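Local coordinates for DynF (Micromonospora chersina, PDB 6UBL), which is of unknown function but belongs to the dynemicin (enediyne) biosynthetic pathway and holds a palmitic acid inside its beta barrel, at residues V18-Y22 and P35-N39; S110-T116 and K129-V135; I154-I158 and P170-Q174. All coordinates share one frame; numbering follows the deposited sequence.

Interaction 1 of 3, residues V18-Y22 and P35-N39; sequences VPNVY and PGIDN. With PLM (palmitic acid), chain C.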
loop_
_atom_site.group_PDB
_atom_site.type_symbol
_atom_site.label_atom_id
_atom_site.label_comp_id
_atom_site.label_asym_id
_atom_site.label_seq_id
_atom_site.Cartn_x
_atom_site.Cartn_y
_atom_site.Cartn_z
ATOM N N VAL A 18 -11.219 21.478 16.058
ATOM C CA VAL A 18 -11.349 20.142 16.635
ATOM C C VAL A 18 -10.489 20.074 17.896
ATOM O O VAL A 18 -9.271 20.313 17.812
ATOM C CB VAL A 18 -10.937 19.061 15.630
ATOM C CG1 VAL A 18 -11.123 17.680 16.232
ATOM C CG2 VAL A 18 -11.743 19.215 14.339
ATOM N N PRO A 19 -11.062 19.781 19.062
ATOM C CA PRO A 19 -10.268 19.816 20.293
ATOM C C PRO A 19 -9.345 18.616 20.429
ATOM O O PRO A 19 -9.644 17.498 20.000
ATOM C CB PRO A 19 -11.326 19.792 21.404
ATOM C CG PRO A 19 -12.448 19.010 20.801
ATOM C CD PRO A 19 -12.460 19.402 19.330
ATOM N N ASN A 20 -8.210 18.864 21.064
ATOM C CA ASN A 20 -7.334 17.788 21.481
ATOM C C ASN A 20 -7.937 17.033 22.656
ATOM O O ASN A 20 -8.629 17.602 23.513
ATOM C CB ASN A 20 -5.986 18.380 21.864
ATOM C CG ASN A 20 -5.109 18.624 20.665
ATOM O OD1 ASN A 20 -4.468 17.716 20.150
ATOM N ND2 ASN A 20 -5.141 19.857 20.156
ATOM N N VAL A 21 -7.663 15.735 22.683
ATOM C CA VAL A 21 -8.073 14.850 23.761
ATOM C C VAL A 21 -6.817 14.293 24.412
ATOM O O VAL A 21 -5.923 13.778 23.724
ATOM C CB VAL A 21 -8.971 13.713 23.249
ATOM C CG1 VAL A 21 -9.534 12.921 24.414
ATOM C CG2 VAL A 21 -10.098 14.270 22.376
ATOM N N TYR A 22 -6.754 14.400 25.738
ATOM C CA TYR A 22 -5.595 13.998 26.519
ATOM C C TYR A 22 -6.032 13.065 27.638
ATOM O O TYR A 22 -7.222 12.790 27.824
ATOM C CB TYR A 22 -4.943 15.224 27.166
ATOM C CG TYR A 22 -4.436 16.232 26.174
ATOM C CD1 TYR A 22 -3.301 15.976 25.425
ATOM C CD2 TYR A 22 -5.100 17.422 25.987
ATOM C CE1 TYR A 22 -2.836 16.903 24.515
ATOM C CE2 TYR A 22 -4.656 18.355 25.078
ATOM C CZ TYR A 22 -3.513 18.084 24.351
ATOM O OH TYR A 22 -3.066 19.023 23.445
ATOM N N PRO A 35 -15.975 14.539 17.502
ATOM C CA PRO A 35 -14.667 14.730 16.861
ATOM C C PRO A 35 -13.624 15.255 17.841
ATOM O O PRO A 35 -13.916 16.078 18.717
ATOM C CB PRO A 35 -14.938 15.734 15.734
ATOM C CG PRO A 35 -16.321 16.241 15.939
ATOM C CD PRO A 35 -17.058 15.232 16.782
ATOM N N GLY A 36 -12.396 14.772 17.674
ATOM C CA GLY A 36 -11.290 15.201 18.511
ATOM C C GLY A 36 -9.987 14.732 17.908
ATOM O O GLY A 36 -9.965 13.938 16.963
ATOM N N ILE A 37 -8.897 15.256 18.459
ATOM C CA ILE A 37 -7.551 14.837 18.097
ATOM C C ILE A 37 -7.036 13.984 19.247
ATOM O O ILE A 37 -6.769 14.501 20.340
ATOM C CB ILE A 37 -6.632 16.039 17.846
ATOM C CG1 ILE A 37 -7.195 16.943 16.749
ATOM C CG2 ILE A 37 -5.244 15.532 17.464
ATOM C CD1 ILE A 37 -6.470 18.261 16.616
ATOM N N ASP A 38 -6.856 12.689 19.003
ATOM C CA ASP A 38 -6.404 11.786 20.050
ATOM C C ASP A 38 -4.891 11.891 20.187
ATOM O O ASP A 38 -4.158 11.747 19.202
ATOM C CB ASP A 38 -6.805 10.353 19.696
ATOM C CG ASP A 38 -8.308 10.158 19.678
ATOM O OD1 ASP A 38 -9.002 10.811 20.475
ATOM O OD2 ASP A 38 -8.797 9.356 18.856
ATOM N N ASN A 39 -4.426 12.118 21.415
ATOM C CA ASN A 39 -3.000 12.159 21.735
ATOM C C ASN A 39 -2.709 10.858 22.464
ATOM O O ASN A 39 -3.039 10.712 23.639
ATOM C CB ASN A 39 -2.679 13.375 22.588
ATOM C CG ASN A 39 -2.869 14.682 21.831
ATOM O OD1 ASN A 39 -1.914 15.230 21.275
ATOM N ND2 ASN A 39 -4.100 15.173 21.791
HETATM C C1 PLM C . -8.299 6.921 16.633
HETATM O O1 PLM C . -7.544 7.882 17.095
HETATM O O2 PLM C . -9.440 6.746 16.975
HETATM C C2 PLM C . -7.607 6.032 15.649
HETATM C C3 PLM C . -6.255 5.519 16.069
HETATM C C4 PLM C . -5.734 4.618 14.990
HETATM C C5 PLM C . -4.258 4.590 14.857
HETATM C C6 PLM C . -3.813 3.738 13.692
HETATM C C7 PLM C . -2.626 2.891 14.060
HETATM C C8 PLM C . -1.537 3.691 14.731
HETATM C C9 PLM C . -0.940 4.760 13.858
HETATM C CA PLM C . 0.284 4.274 13.131
HETATM C CB PLM C . 1.498 4.240 14.038
HETATM C CC PLM C . 2.743 4.679 13.327
HETATM C CD PLM C . 3.723 3.579 13.021
HETATM C CE PLM C . 4.534 3.906 11.794
HETATM C CF PLM C . 5.836 3.177 11.669
HETATM C CG PLM C . 6.579 3.574 10.444
HETATM O O HOH W 1 -1.147 17.971 21.968
#
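Asn-39 reaches across to the short strand at Asn-20 and Val-21 with both its backbone and its side-chain nitrogen. Its ND2 donates to Asn-20 OD1 at 3.0 Å, an almost straight bond (173°) that lies in both amide planes and uses a lone pair of the oxygen. The second proton of ND2 goes to Val-21 O, also at 3.0 Å but from above the carbonyl plane, and Asn-39 N reaches that same oxygen. With CG beside the backbone N (chi1 -67°), the amide extends over to both acceptors, and the two bonds from ND2 fix its rotation. Tyr-22 CE1 lies 3.5 Å from Asn-39 ND2, ring and amide planes 23° apart. Asn-39 OD1 takes a proton from a water that also sits in plane at the edge of the Tyr-22 ring, 2.6 Å from Tyr-22 OH. Arg-65 binds both Asn-20 OD1 and Asn-39 OD1.

The backbone pairing is parallel: Ile-37 N donates to Pro-19 O, and Val-21 N to Ile-37 O, each at 2.8 Å.

Among the apolar contacts, Val-18 CG1 presses on Gly-36 CA at a tight 3.4 Å and meets Ile-37 CG1 at 4.0 Å. The methyl Ile-37 CG2 lies against Asn-20 OD1.

Val-21 and Asp-38 point side by side from the other face. There Asp-38 OD2, salt-bridged to Arg-68, comes within 2.6 Å of O1 of the palmitic acid, while Tyr-205 holds Asp-38 OD1. The contact is thus a short parallel edge pairing on a beta barrel, placed beside the carboxyl end of the bound fatty acid.

Interaction 2 of 3, residues S110-T116 and K129-V135; sequences SAGQIRT and KACRMAV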
loop_
_atom_site.group_PDB
_atom_site.type_symbol
_atom_site.label_atom_id
_atom_site.label_comp_id
_atom_site.label_asym_id
_atom_site.label_seq_id
_atom_site.Cartn_x
_atom_site.Cartn_y
_atom_site.Cartn_z
ATOM N N SER A 110 -1.109 11.208 5.707
ATOM C CA SER A 110 -1.360 9.890 6.284
ATOM C C SER A 110 -2.805 9.846 6.769
ATOM O O SER A 110 -3.223 10.701 7.556
ATOM C CB SER A 110 -0.394 9.622 7.438
ATOM O OG SER A 110 0.944 9.504 6.969
ATOM N N ALA A 111 -3.577 8.881 6.266
ATOM C CA ALA A 111 -5.024 8.899 6.424
ATOM C C ALA A 111 -5.568 7.482 6.533
ATOM O O ALA A 111 -4.996 6.534 5.993
ATOM C CB ALA A 111 -5.685 9.651 5.267
ATOM N N GLY A 112 -6.703 7.358 7.208
ATOM C CA GLY A 112 -7.288 6.063 7.450
ATOM C C GLY A 112 -8.761 6.172 7.766
ATOM O O GLY A 112 -9.381 7.227 7.607
ATOM N N GLN A 113 -9.323 5.049 8.200
ATOM C CA GLN A 113 -10.744 5.004 8.500
ATOM C C GLN A 113 -11.048 3.850 9.442
ATOM O O GLN A 113 -10.241 2.930 9.630
ATOM C CB GLN A 113 -11.588 4.917 7.234
ATOM C CG GLN A 113 -11.321 3.689 6.391
ATOM C CD GLN A 113 -11.971 3.802 5.038
ATOM O OE1 GLN A 113 -11.294 3.919 4.017
ATOM N NE2 GLN A 113 -13.296 3.787 5.025
ATOM N N ILE A 114 -12.233 3.929 10.043
ATOM C CA ILE A 114 -12.756 2.909 10.945
ATOM C C ILE A 114 -14.173 2.597 10.487
ATOM O O ILE A 114 -15.015 3.503 10.418
ATOM C CB ILE A 114 -12.767 3.405 12.400
ATOM C CG1 ILE A 114 -11.377 3.875 12.830
ATOM C CG2 ILE A 114 -13.258 2.301 13.327
ATOM C CD1 ILE A 114 -11.335 4.509 14.209
ATOM N N ARG A 115 -14.426 1.338 10.141
ATOM C CA ARG A 115 -15.744 0.940 9.676
ATOM C C ARG A 115 -15.935 -0.560 9.837
ATOM O O ARG A 115 -14.978 -1.319 9.992
ATOM C CB ARG A 115 -16.002 1.374 8.227
ATOM C CG ARG A 115 -15.092 0.740 7.145
ATOM C CD ARG A 115 -15.850 0.690 5.816
ATOM N NE ARG A 115 -16.931 -0.277 5.962
ATOM C CZ ARG A 115 -18.176 -0.144 5.504
ATOM N NH1 ARG A 115 -18.548 0.934 4.827
ATOM N NH2 ARG A 115 -19.062 -1.107 5.738
ATOM N N THR A 116 -17.195 -0.974 9.785
ATOM C CA THR A 116 -17.525 -2.398 9.796
ATOM C C THR A 116 -16.827 -3.106 8.637
ATOM O O THR A 116 -16.911 -2.642 7.485
ATOM C CB THR A 116 -19.038 -2.556 9.659
ATOM O OG1 THR A 116 -19.694 -1.957 10.788
ATOM C CG2 THR A 116 -19.433 -4.021 9.512
ATOM N N LYS A 129 -15.367 -3.201 14.727
ATOM C CA LYS A 129 -15.002 -2.552 13.483
ATOM C C LYS A 129 -13.550 -2.828 13.130
ATOM O O LYS A 129 -12.805 -3.480 13.875
ATOM C CB LYS A 129 -15.321 -1.055 13.556
ATOM C CG LYS A 129 -16.824 -0.841 13.689
ATOM C CD LYS A 129 -17.219 0.619 13.582
ATOM C CE LYS A 129 -18.705 0.834 13.882
ATOM N NZ LYS A 129 -19.629 0.260 12.857
ATOM N N ALA A 130 -13.179 -2.376 11.934
ATOM C CA ALA A 130 -11.829 -2.528 11.420
ATOM C C ALA A 130 -11.263 -1.141 11.179
ATOM O O ALA A 130 -11.923 -0.284 10.589
ATOM C CB ALA A 130 -11.844 -3.317 10.118
ATOM N N CYS A 131 -10.036 -0.940 11.623
ATOM C CA CYS A 131 -9.323 0.322 11.546
ATOM C C CYS A 131 -8.093 0.143 10.676
ATOM O O CYS A 131 -7.372 -0.849 10.799
ATOM C CB CYS A 131 -8.917 0.741 12.963
ATOM S SG CYS A 131 -7.887 2.199 13.108
ATOM N N ARG A 132 -7.858 1.114 9.800
ATOM C CA ARG A 132 -6.701 1.109 8.919
ATOM C C ARG A 132 -6.149 2.526 8.826
ATOM O O ARG A 132 -6.883 3.513 8.981
ATOM C CB ARG A 132 -6.994 0.579 7.522
ATOM C CG ARG A 132 -7.964 1.418 6.721
ATOM C CD ARG A 132 -8.447 0.683 5.481
ATOM N NE ARG A 132 -7.390 0.340 4.512
ATOM C CZ ARG A 132 -6.876 -0.869 4.311
ATOM N NH1 ARG A 132 -7.248 -1.907 5.043
ATOM N NH2 ARG A 132 -5.948 -1.048 3.380
ATOM N N MET A 133 -4.840 2.618 8.576
ATOM C CA MET A 133 -4.159 3.894 8.397
ATOM C C MET A 133 -3.038 3.660 7.391
ATOM O O MET A 133 -2.294 2.680 7.503
ATOM C CB MET A 133 -3.588 4.375 9.740
ATOM C CG MET A 133 -2.906 5.735 9.706
ATOM S SD MET A 133 -4.061 7.119 9.526
ATOM C CE MET A 133 -4.655 7.284 11.223
ATOM N N ALA A 134 -2.920 4.561 6.421
ATOM C CA ALA A 134 -1.903 4.499 5.375
ATOM C C ALA A 134 -0.927 5.642 5.621
ATOM O O ALA A 134 -1.334 6.807 5.619
ATOM C CB ALA A 134 -2.551 4.643 3.992
ATOM N N VAL A 135 0.345 5.314 5.858
ATOM C CA VAL A 135 1.289 6.251 6.455
ATOM C C VAL A 135 2.484 6.507 5.553
ATOM O O VAL A 135 3.115 5.569 5.056
ATOM C CB VAL A 135 1.759 5.755 7.832
ATOM C CG1 VAL A 135 2.822 6.672 8.420
ATOM C CG2 VAL A 135 0.578 5.640 8.780
HETATM O O HOH W 2 -19.173 1.045 10.043
#
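Strands 110-115 and 129-135 pair antiparallel in the wall of the beta barrel, with Ala-111 facing Ala-134, Gln-113 facing Arg-132 and Arg-115 facing Ala-130 as hydrogen-bonded pairs. Six backbone bonds join them, among them Ala-134 N to Ala-111 O at 2.9 Å.

On the face of Ile-114, Cys-131 and Met-133, which touches the palmitic acid, Ile-114 CG1 packs on Cys-131 SG at 3.9 Å. Gly-112 lets its partner chain come close: Met-133, bent at chi2 and chi3, lays SD over the peptide of Ala-111 and Gly-112, 3.4 Å from Ala-111 C.

The other face meets the second subunit. Gln-113 and Arg-132 run side by side, CG to CG 4.1 Å, before Gln-113 NE2 binds Tyr-194 and Arg-132 NH2 makes a salt bridge to Glu-152, both of that subunit.

At the end where the connecting loop leaves the pair, Lys-129 runs past Arg-115 and bends at chi4 (-68°), bringing NZ to a water that Thr-116 N also binds; Trp-76 adds a cation-pi contact. With the chain cut back to an alanine, the water would probably lose its lysine donor and Trp-76 its cation. Thr-116 O is gripped side-on by Arg-115, with NE at 2.8 Å and NH2 at 3.2 Å.

Interaction 3 of 3, residues I154-I158 and P170-Q174; sequences IILTI and PGKGQ. With PLM (palmitic acid), chain C.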
loop_
_atom_site.group_PDB
_atom_site.type_symbol
_atom_site.label_atom_id
_atom_site.label_comp_id
_atom_site.label_asym_id
_atom_site.label_seq_id
_atom_site.Cartn_x
_atom_site.Cartn_y
_atom_site.Cartn_z
ATOM N N ILE A 154 2.781 2.781 4.219
ATOM C CA ILE A 154 2.758 1.682 5.178
ATOM C C ILE A 154 1.327 1.532 5.676
ATOM O O ILE A 154 0.759 2.472 6.245
ATOM C CB ILE A 154 3.732 1.940 6.336
ATOM C CG1 ILE A 154 5.159 2.066 5.819
ATOM C CG2 ILE A 154 3.617 0.811 7.359
ATOM C CD1 ILE A 154 6.110 2.759 6.777
ATOM N N ILE A 155 0.749 0.356 5.460
ATOM C CA ILE A 155 -0.637 0.089 5.812
ATOM C C ILE A 155 -0.650 -0.506 7.216
ATOM O O ILE A 155 -0.099 -1.592 7.451
ATOM C CB ILE A 155 -1.278 -0.875 4.807
ATOM C CG1 ILE A 155 -1.248 -0.292 3.382
ATOM C CG2 ILE A 155 -2.686 -1.251 5.267
ATOM C CD1 ILE A 155 -1.838 1.089 3.205
ATOM N N LEU A 156 -1.263 0.209 8.162
ATOM C CA LEU A 156 -1.293 -0.198 9.565
ATOM C C LEU A 156 -2.738 -0.479 9.952
ATOM O O LEU A 156 -3.627 0.331 9.676
ATOM C CB LEU A 156 -0.742 0.918 10.454
ATOM C CG LEU A 156 0.703 1.249 10.087
ATOM C CD1 LEU A 156 1.056 2.672 10.431
ATOM C CD2 LEU A 156 1.651 0.283 10.791
ATOM N N THR A 157 -2.973 -1.620 10.574
ATOM C CA THR A 157 -4.323 -2.101 10.803
ATOM C C THR A 157 -4.529 -2.473 12.261
ATOM O O THR A 157 -3.617 -2.933 12.943
ATOM C CB THR A 157 -4.640 -3.296 9.901
ATOM O OG1 THR A 157 -3.709 -4.353 10.144
ATOM C CG2 THR A 157 -4.573 -2.882 8.436
ATOM N N ILE A 158 -5.749 -2.240 12.730
ATOM C CA ILE A 158 -6.212 -2.714 14.023
ATOM C C ILE A 158 -7.561 -3.377 13.784
ATOM O O ILE A 158 -8.501 -2.725 13.309
ATOM C CB ILE A 158 -6.354 -1.584 15.058
ATOM C CG1 ILE A 158 -5.041 -0.839 15.252
ATOM C CG2 ILE A 158 -6.843 -2.179 16.381
ATOM C CD1 ILE A 158 -5.188 0.414 16.101
ATOM N N PRO A 170 -3.783 -4.203 19.957
ATOM C CA PRO A 170 -2.671 -4.592 19.087
ATOM C C PRO A 170 -3.016 -4.355 17.622
ATOM O O PRO A 170 -4.177 -4.436 17.203
ATOM C CB PRO A 170 -2.527 -6.092 19.359
ATOM C CG PRO A 170 -3.934 -6.532 19.692
ATOM C CD PRO A 170 -4.524 -5.373 20.470
ATOM N N GLY A 171 -1.978 -4.059 16.838
ATOM C CA GLY A 171 -2.115 -3.830 15.414
ATOM C C GLY A 171 -0.903 -4.340 14.667
ATOM O O GLY A 171 0.068 -4.809 15.263
ATOM N N LYS A 172 -0.981 -4.266 13.340
ATOM C CA LYS A 172 0.049 -4.804 12.470
ATOM C C LYS A 172 0.297 -3.866 11.300
ATOM O O LYS A 172 -0.585 -3.110 10.893
ATOM C CB LYS A 172 -0.359 -6.175 11.898
ATOM C CG LYS A 172 -0.917 -7.152 12.919
ATOM C CD LYS A 172 -1.181 -8.521 12.310
ATOM C CE LYS A 172 -2.067 -9.363 13.219
ATOM N NZ LYS A 172 -2.211 -10.762 12.710
ATOM N N GLY A 173 1.507 -3.939 10.759
ATOM C CA GLY A 173 1.805 -3.341 9.470
ATOM C C GLY A 173 1.604 -4.448 8.450
ATOM O O GLY A 173 2.081 -5.570 8.639
ATOM N N GLN A 174 0.829 -4.154 7.413
ATOM C CA GLN A 174 0.505 -5.131 6.371
ATOM C C GLN A 174 1.545 -5.002 5.271
ATOM O O GLN A 174 1.421 -4.198 4.342
ATOM C CB GLN A 174 -0.919 -4.949 5.873
ATOM C CG GLN A 174 -1.926 -5.094 7.002
ATOM C CD GLN A 174 -1.903 -6.469 7.654
ATOM O OE1 GLN A 174 -1.441 -7.452 7.061
ATOM N NE2 GLN A 174 -2.408 -6.552 8.876
HETATM C C1 PLM C . -8.299 6.921 16.633
HETATM O O1 PLM C . -7.544 7.882 17.095
HETATM O O2 PLM C . -9.440 6.746 16.975
HETATM C C2 PLM C . -7.607 6.032 15.649
HETATM C C3 PLM C . -6.255 5.519 16.069
HETATM C C4 PLM C . -5.734 4.618 14.990
HETATM C C5 PLM C . -4.258 4.590 14.857
HETATM C C6 PLM C . -3.813 3.738 13.692
HETATM C C7 PLM C . -2.626 2.891 14.060
HETATM C C8 PLM C . -1.537 3.691 14.731
HETATM C C9 PLM C . -0.940 4.760 13.858
HETATM C CA PLM C . 0.284 4.274 13.131
HETATM C CB PLM C . 1.498 4.240 14.038
HETATM C CC PLM C . 2.743 4.679 13.327
HETATM C CD PLM C . 3.723 3.579 13.021
HETATM C CE PLM C . 4.534 3.906 11.794
HETATM C CF PLM C . 5.836 3.177 11.669
HETATM C CG PLM C . 6.579 3.574 10.444
HETATM O O HOH W 3 2.407 -1.545 3.956
#
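Thr-157 OG1 accepts a nearly straight bond (171°) from Gln-174 NE2 at 2.9 Å, on the outer side of a beta hairpin formed by strands 154-161 and 170-183 of the barrel. The hydroxyl lies in the plane of the Gln-174 amide. A chi1 of 59° in Thr-157 turns OG1 to the side where Gln-174 lies, while Gln-174 bends at chi2 (-62°) to bring its amide back across the threonine.

Backbone bonds carry the antiparallel pairing. Gln-174 N donates to Ile-155 O at 2.7 Å, and Thr-157 and Lys-172 exchange bonds in both directions, Thr-157 N to Lys-172 O being 2.8 Å. Where the direct pairing ends, a water bridges Ile-155 N and Gln-174 O.

Apolar contacts flank these bonds. Thr-157 CG2 touches Gln-174 CG at 3.7 Å, and Ile-155 CG2 meets Gln-174 CB at about a right angle between the two side chains; Tyr-176 of the second subunit packs on both Thr-157 and Gln-174.

The opposite face, carrying Leu-156, turns to the lipid. Leu-156 spreads its two methyls between strand and ligand: CD1 comes unusually close to the palmitic acid chain, and CD2 rests on Gly-173 CA at 3.9 Å.

In the fold
Following the chain from the N terminus, interaction 1 comes first, closing a loop of 12 residues between 18-22 and the start of strand 37-50. Interaction 2 follows, bringing 129-135 back onto 110-116 across another 12 residues, and interaction 3 closes the hairpin of 154-158 and 170-174. The three are in series; none nests or crosses. Interactions 2 and 3 are neighbours in the wall, joined where Met-133 O meets Leu-156 N and Cys-131 O meets Ile-158 N, and both reach the second subunit. Interaction 1 stands apart, its centre about 17 Å from that of interaction 2, yet the palmitic acid touches all three.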